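Local coordinates for protein putative Zn-dependent exopeptidase (Bacteroides vulgatus ATCC 8482, PDB 3GUX) that is a putative zinc-dependent exopeptidase of the M28 family, probably an aminopeptidase that trims residues one at a time from peptide N-termini, at residues L82-I87 with F157-D162; T250-I255 with D267-D272. All blocks are in the same frame, centred on the assembly; numbering follows the deposited sequence.

Interaction 1. Residues L82-I87 with F157-D162; sequences LKSRNI and FFDSED
I87 and F157 form an antiparallel hydrogen-bonded pair, with I87 N to F157 O at 2.9 Å and F157 N to I87 O at 2.8 Å, while the two segments run 175° apart. Beyond F158 the 157-162 segment leaves the strand, and side chains take over the pairing. N86 acts first: its amide oxygen OD1 accepts the backbone N of D159 at 2.9 Å, almost in line with the N-H (172°). An asparagine suits this place because its ND2 is left to serve Q70 and the carbonyl of G181. D159 in turn reaches back to the first strand. With CG anti to its backbone N (chi1 -160°), its carboxylate is placed so that OD2 takes the N-H of R85 at 2.7 Å through its anti lone pair; the other oxygen, OD1, is bonded to H49. The acid thus stands in for a backbone carbonyl that the departing segment no longer offers. At the far end two small hydroxyls meet, S84 OG and S160 OG, 2.6 Å apart in a hydrogen bond that either could donate. The methyl CD1 of L82 lies 3.7 Å from S160 OG, bordering this buried polar pair with hydrocarbon. On the face carrying I87 and F157, the isoleucine CB approaches CD2 of the phenylalanine ring at 4.2 Å. That face is covered by helix 47-62, whose L60 touches both residues, whereas N86 and F158 meet helix 180-187 and strand 66-75 continues the sheet beyond 81-91.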
loop_
_atom_site.group_PDB
_atom_site.type_symbol
_atom_site.label_atom_id
_atom_site.label_comp_id
_atom_site.label_asym_id
_atom_site.label_seq_id
_atom_site.Cartn_x
_atom_site.Cartn_y
_atom_site.Cartn_z
ATOM N N LEU A 82 13.702 7.311 -15.715
ATOM C CA LEU A 82 13.087 6.062 -15.263
ATOM C C LEU A 82 11.804 5.832 -16.053
ATOM O O LEU A 82 10.926 6.695 -16.093
ATOM C CB LEU A 82 12.744 6.124 -13.777
ATOM C CG LEU A 82 13.897 6.504 -12.824
ATOM C CD1 LEU A 82 13.363 6.578 -11.385
ATOM C CD2 LEU A 82 15.086 5.570 -12.926
ATOM N N LYS A 83 11.752 4.712 -16.759
ATOM C CA LYS A 83 10.593 4.308 -17.541
ATOM C C LYS A 83 9.647 3.716 -16.499
ATOM O O LYS A 83 9.581 2.504 -16.273
ATOM C CB LYS A 83 10.990 3.320 -18.611
ATOM C CG LYS A 83 12.007 3.884 -19.641
ATOM C CD LYS A 83 11.506 5.096 -20.447
ATOM C CE LYS A 83 10.240 4.828 -21.270
ATOM N NZ LYS A 83 9.901 5.956 -22.209
ATOM N N SER A 84 8.938 4.628 -15.851
ATOM C CA SER A 84 8.128 4.351 -14.673
ATOM C C SER A 84 6.724 3.842 -15.000
ATOM O O SER A 84 6.172 4.073 -16.076
ATOM C CB SER A 84 8.113 5.648 -13.828
ATOM O OG SER A 84 7.879 5.433 -12.446
ATOM N N ARG A 85 6.160 3.062 -14.087
ATOM C CA ARG A 85 4.812 2.549 -14.260
ATOM C C ARG A 85 4.054 2.417 -12.945
ATOM O O ARG A 85 4.235 1.426 -12.233
ATOM C CB ARG A 85 4.869 1.188 -14.935
ATOM C CG ARG A 85 3.484 0.625 -15.198
ATOM C CD ARG A 85 3.507 -0.785 -15.645
ATOM N NE ARG A 85 2.130 -1.214 -15.886
ATOM C CZ ARG A 85 1.781 -2.381 -16.404
ATOM N NH1 ARG A 85 2.726 -3.270 -16.739
ATOM N NH2 ARG A 85 0.479 -2.653 -16.597
ATOM N N ASN A 86 3.216 3.405 -12.622
ATOM C CA ASN A 86 2.340 3.299 -11.449
ATOM C C ASN A 86 1.179 2.385 -11.857
ATOM O O ASN A 86 0.623 2.558 -12.930
ATOM C CB ASN A 86 1.772 4.655 -11.021
ATOM C CG ASN A 86 2.780 5.548 -10.346
ATOM O OD1 ASN A 86 3.734 5.086 -9.725
ATOM N ND2 ASN A 86 2.558 6.865 -10.449
ATOM N N ILE A 87 0.766 1.464 -10.987
ATOM C CA ILE A 87 -0.297 0.474 -11.294
ATOM C C ILE A 87 -1.465 0.661 -10.328
ATOM O O ILE A 87 -1.262 0.629 -9.131
ATOM C CB ILE A 87 0.252 -0.966 -11.185
ATOM C CG1 ILE A 87 1.515 -1.120 -12.047
ATOM C CG2 ILE A 87 -0.822 -2.002 -11.579
ATOM C CD1 ILE A 87 2.234 -2.434 -11.919
ATOM N N PHE A 157 -0.084 0.716 -6.641
ATOM C CA PHE A 157 1.314 0.384 -6.486
ATOM C C PHE A 157 2.129 1.496 -7.143
ATOM O O PHE A 157 2.088 1.683 -8.371
ATOM C CB PHE A 157 1.672 -0.971 -7.084
ATOM C CG PHE A 157 0.791 -2.118 -6.627
ATOM C CD1 PHE A 157 0.455 -2.292 -5.285
ATOM C CD2 PHE A 157 0.392 -3.094 -7.535
ATOM C CE1 PHE A 157 -0.324 -3.383 -4.872
ATOM C CE2 PHE A 157 -0.408 -4.179 -7.129
ATOM C CZ PHE A 157 -0.760 -4.323 -5.797
ATOM N N PHE A 158 2.864 2.229 -6.310
ATOM C CA PHE A 158 3.724 3.306 -6.742
ATOM C C PHE A 158 5.067 2.792 -7.212
ATOM O O PHE A 158 5.642 1.928 -6.574
ATOM C CB PHE A 158 4.010 4.286 -5.598
ATOM C CG PHE A 158 2.801 4.993 -5.089
ATOM C CD1 PHE A 158 2.010 5.732 -5.950
ATOM C CD2 PHE A 158 2.491 4.967 -3.745
ATOM C CE1 PHE A 158 0.919 6.416 -5.494
ATOM C CE2 PHE A 158 1.385 5.635 -3.278
ATOM C CZ PHE A 158 0.592 6.357 -4.148
ATOM N N ASP A 159 5.558 3.340 -8.317
ATOM C CA ASP A 159 6.868 3.010 -8.825
ATOM C C ASP A 159 7.868 4.097 -8.424
ATOM O O ASP A 159 7.499 5.094 -7.813
ATOM C CB ASP A 159 6.771 2.903 -10.353
ATOM C CG ASP A 159 7.894 2.119 -10.991
ATOM O OD1 ASP A 159 8.801 1.586 -10.296
ATOM O OD2 ASP A 159 7.852 2.023 -12.237
ATOM N N SER A 160 9.149 3.852 -8.686
ATOM C CA SER A 160 10.214 4.862 -8.559
ATOM C C SER A 160 10.316 5.543 -7.206
ATOM O O SER A 160 10.517 6.742 -7.063
ATOM C CB SER A 160 10.026 5.883 -9.689
ATOM O OG SER A 160 9.994 5.170 -10.923
ATOM N N GLU A 161 10.209 4.734 -6.182
ATOM C CA GLU A 161 10.118 5.259 -4.852
ATOM C C GLU A 161 11.478 5.352 -4.212
ATOM O O GLU A 161 11.773 6.316 -3.505
ATOM C CB GLU A 161 9.126 4.354 -4.078
ATOM C CG GLU A 161 8.610 4.866 -2.719
ATOM C CD GLU A 161 9.589 4.582 -1.631
ATOM O OE1 GLU A 161 10.550 3.742 -1.846
ATOM O OE2 GLU A 161 9.385 5.182 -0.560
ATOM N N ASP A 162 12.344 4.425 -4.572
ATOM C CA ASP A 162 13.575 4.167 -3.840
ATOM C C ASP A 162 14.851 4.369 -4.629
ATOM O O ASP A 162 15.824 3.648 -4.417
ATOM C CB ASP A 162 13.458 2.683 -3.411
ATOM C CG ASP A 162 13.991 2.413 -2.029
ATOM O OD1 ASP A 162 14.632 3.301 -1.420
ATOM O OD2 ASP A 162 13.726 1.284 -1.548
#

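Interaction 2. Residues T250-I255 with D267-D272; sequences TVDDHI and DIINYD
D252 and D267 bring their carboxylates together, OD2 to OD2 at only 2.7 Å, with the two planes turned 71° apart. Hydrocarbon lies next to the pair: the methyl CG2 of T250 comes within 3.4 Å of D267 OD2, and CD1 of I269 within 3.6 Å of D252 OD2. These two apolar ends, T250 CG2 and I269 CD1, also meet each other tip to tip.

The imidazole of H254 lies against D267 on another side. D267 CB sits over the centre of its ring, 3.5 Å from the centroid and 7° off the normal, a CH-pi contact, and CG1 of I255 lies above the opposite face, toward its rim. The chi1 of 68° places CG between the backbone N and the carbonyl carbon, which turns the ring toward the strand. A flat ring with a polar edge suits this place, because NE2 is hydrogen-bonded to E215 while the face receives D267. With an alanine here instead of H254, the CB of D267 is likely to lose its ring platform and E215 this hydrogen-bond partner.

Farther out, D252 OD1 accepts the N of D253 at 2.9 Å as helix 253-260 begins, and S218 bonds the backbone N of D267. The contact joins the start of that helix to strand 265-269, an outermost strand of the sheet, which pairs with strand 198-203; L201 on that neighbour touches both aspartates.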
loop_
_atom_site.group_PDB
_atom_site.type_symbol
_atom_site.label_atom_id
_atom_site.label_comp_id
_atom_site.label_asym_id
_atom_site.label_seq_id
_atom_site.Cartn_x
_atom_site.Cartn_y
_atom_site.Cartn_z
ATOM N N THR A 250 9.170 9.433 8.872
ATOM C CA THR A 250 9.817 8.923 7.699
ATOM C C THR A 250 9.308 9.551 6.414
ATOM O O THR A 250 8.110 9.801 6.285
ATOM C CB THR A 250 9.618 7.394 7.641
ATOM O OG1 THR A 250 10.398 6.864 6.572
ATOM C CG2 THR A 250 8.156 7.019 7.439
ATOM N N VAL A 251 10.230 9.821 5.484
ATOM C CA VAL A 251 9.858 10.295 4.159
ATOM C C VAL A 251 9.310 9.080 3.453
ATOM O O VAL A 251 9.989 8.080 3.367
ATOM C CB VAL A 251 11.045 10.908 3.332
ATOM C CG1 VAL A 251 12.201 9.941 3.194
ATOM C CG2 VAL A 251 10.573 11.292 1.958
ATOM N N ASP A 252 8.072 9.137 2.965
ATOM C CA ASP A 252 7.454 7.978 2.306
ATOM C C ASP A 252 6.302 8.466 1.422
ATOM O O ASP A 252 5.930 9.622 1.488
ATOM C CB ASP A 252 6.993 6.963 3.373
ATOM C CG ASP A 252 7.100 5.511 2.915
ATOM O OD1 ASP A 252 7.211 5.293 1.688
ATOM O OD2 ASP A 252 7.027 4.585 3.775
ATOM N N ASP A 253 5.699 7.576 0.655
ATOM C CA ASP A 253 4.684 7.957 -0.323
ATOM C C ASP A 253 3.473 8.697 0.274
ATOM O O ASP A 253 2.866 9.541 -0.400
ATOM C CB ASP A 253 4.218 6.705 -1.090
ATOM C CG ASP A 253 5.307 6.098 -2.007
ATOM O OD1 ASP A 253 5.959 6.846 -2.764
ATOM O OD2 ASP A 253 5.459 4.845 -2.013
ATOM N N HIS A 254 3.137 8.383 1.530
ATOM C CA HIS A 254 1.993 8.988 2.208
ATOM C C HIS A 254 2.133 10.507 2.351
ATOM O O HIS A 254 1.121 11.189 2.379
ATOM C CB HIS A 254 1.764 8.328 3.560
ATOM C CG HIS A 254 2.825 8.598 4.572
ATOM N ND1 HIS A 254 4.166 8.383 4.332
ATOM C CD2 HIS A 254 2.735 9.001 5.854
ATOM C CE1 HIS A 254 4.856 8.682 5.418
ATOM N NE2 HIS A 254 4.008 9.052 6.359
ATOM N N ILE A 255 3.367 11.016 2.451
ATOM C CA ILE A 255 3.608 12.455 2.510
ATOM C C ILE A 255 3.069 13.117 1.264
ATOM O O ILE A 255 2.394 14.130 1.353
ATOM C CB ILE A 255 5.111 12.807 2.660
ATOM C CG1 ILE A 255 5.630 12.347 4.030
ATOM C CG2 ILE A 255 5.346 14.320 2.478
ATOM C CD1 ILE A 255 7.031 12.869 4.359
ATOM N N ASP A 267 0.958 5.784 7.232
ATOM C CA ASP A 267 2.023 4.856 6.898
ATOM C C ASP A 267 2.142 3.756 7.982
ATOM O O ASP A 267 2.368 4.073 9.163
ATOM C CB ASP A 267 3.340 5.627 6.740
ATOM C CG ASP A 267 4.431 4.824 6.044
ATOM O OD1 ASP A 267 4.188 3.669 5.575
ATOM O OD2 ASP A 267 5.556 5.361 5.958
ATOM N N ILE A 268 1.933 2.487 7.589
ATOM C CA ILE A 268 2.145 1.317 8.445
ATOM C C ILE A 268 3.519 0.834 7.994
ATOM O O ILE A 268 3.622 0.257 6.912
ATOM C CB ILE A 268 1.072 0.200 8.266
ATOM C CG1 ILE A 268 -0.346 0.779 8.487
ATOM C CG2 ILE A 268 1.392 -0.997 9.169
ATOM C CD1 ILE A 268 -1.506 -0.278 8.306
ATOM N N ILE A 269 4.541 1.104 8.813
ATOM C CA ILE A 269 5.944 0.894 8.474
ATOM C C ILE A 269 6.714 0.368 9.686
ATOM O O ILE A 269 6.551 0.859 10.789
ATOM C CB ILE A 269 6.594 2.197 7.910
ATOM C CG1 ILE A 269 8.058 1.972 7.458
ATOM C CG2 ILE A 269 6.443 3.373 8.910
ATOM C CD1 ILE A 269 8.660 3.134 6.597
ATOM N N ASN A 270 7.506 -0.693 9.487
ATOM C CA ASN A 270 8.290 -1.231 10.571
ATOM C C ASN A 270 9.313 -0.207 11.103
ATOM O O ASN A 270 10.005 0.440 10.311
ATOM C CB ASN A 270 8.996 -2.525 10.145
ATOM C CG ASN A 270 9.753 -3.151 11.286
ATOM O OD1 ASN A 270 9.239 -3.271 12.411
ATOM N ND2 ASN A 270 10.987 -3.525 11.024
ATOM N N TYR A 271 9.375 -0.064 12.431
ATOM C CA TYR A 271 10.281 0.804 13.153
ATOM C C TYR A 271 10.994 -0.013 14.245
ATOM O O TYR A 271 10.320 -0.637 15.114
ATOM C CB TYR A 271 9.487 1.953 13.793
ATOM C CG TYR A 271 10.319 2.859 14.639
ATOM C CD1 TYR A 271 11.216 3.748 14.051
ATOM C CD2 TYR A 271 10.205 2.852 16.036
ATOM C CE1 TYR A 271 12.000 4.599 14.828
ATOM C CE2 TYR A 271 10.981 3.700 16.814
ATOM C CZ TYR A 271 11.876 4.573 16.197
ATOM O OH TYR A 271 12.654 5.419 16.948
ATOM N N ASP A 272 12.331 -0.024 14.204
ATOM C CA ASP A 272 13.150 -0.789 15.159
ATOM C C ASP A 272 13.162 -0.143 16.536
ATOM O O ASP A 272 13.724 0.936 16.692
ATOM C CB ASP A 272 14.589 -0.930 14.638
#

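Interactions 1 and 2 lie about 17 Å apart, centre to centre, and are consecutive along the chain, the first closing before the second opens. Both reach the same mixed six-stranded sheet: 81-91 and 152-158 are neighbouring strands, while 265-269 lies at one margin, with 98-104 and 198-203 in between. The loop after strand 152-158 closes the distance, because E161 OE2 comes within 3.1 Å of D252 OD1. D203, at the end of strand 198-203, also approaches D252. This cluster of acids, from the loop after one strand, the end of another and the approach to a helix, is consistent with a metal site as in M28 zinc peptidases.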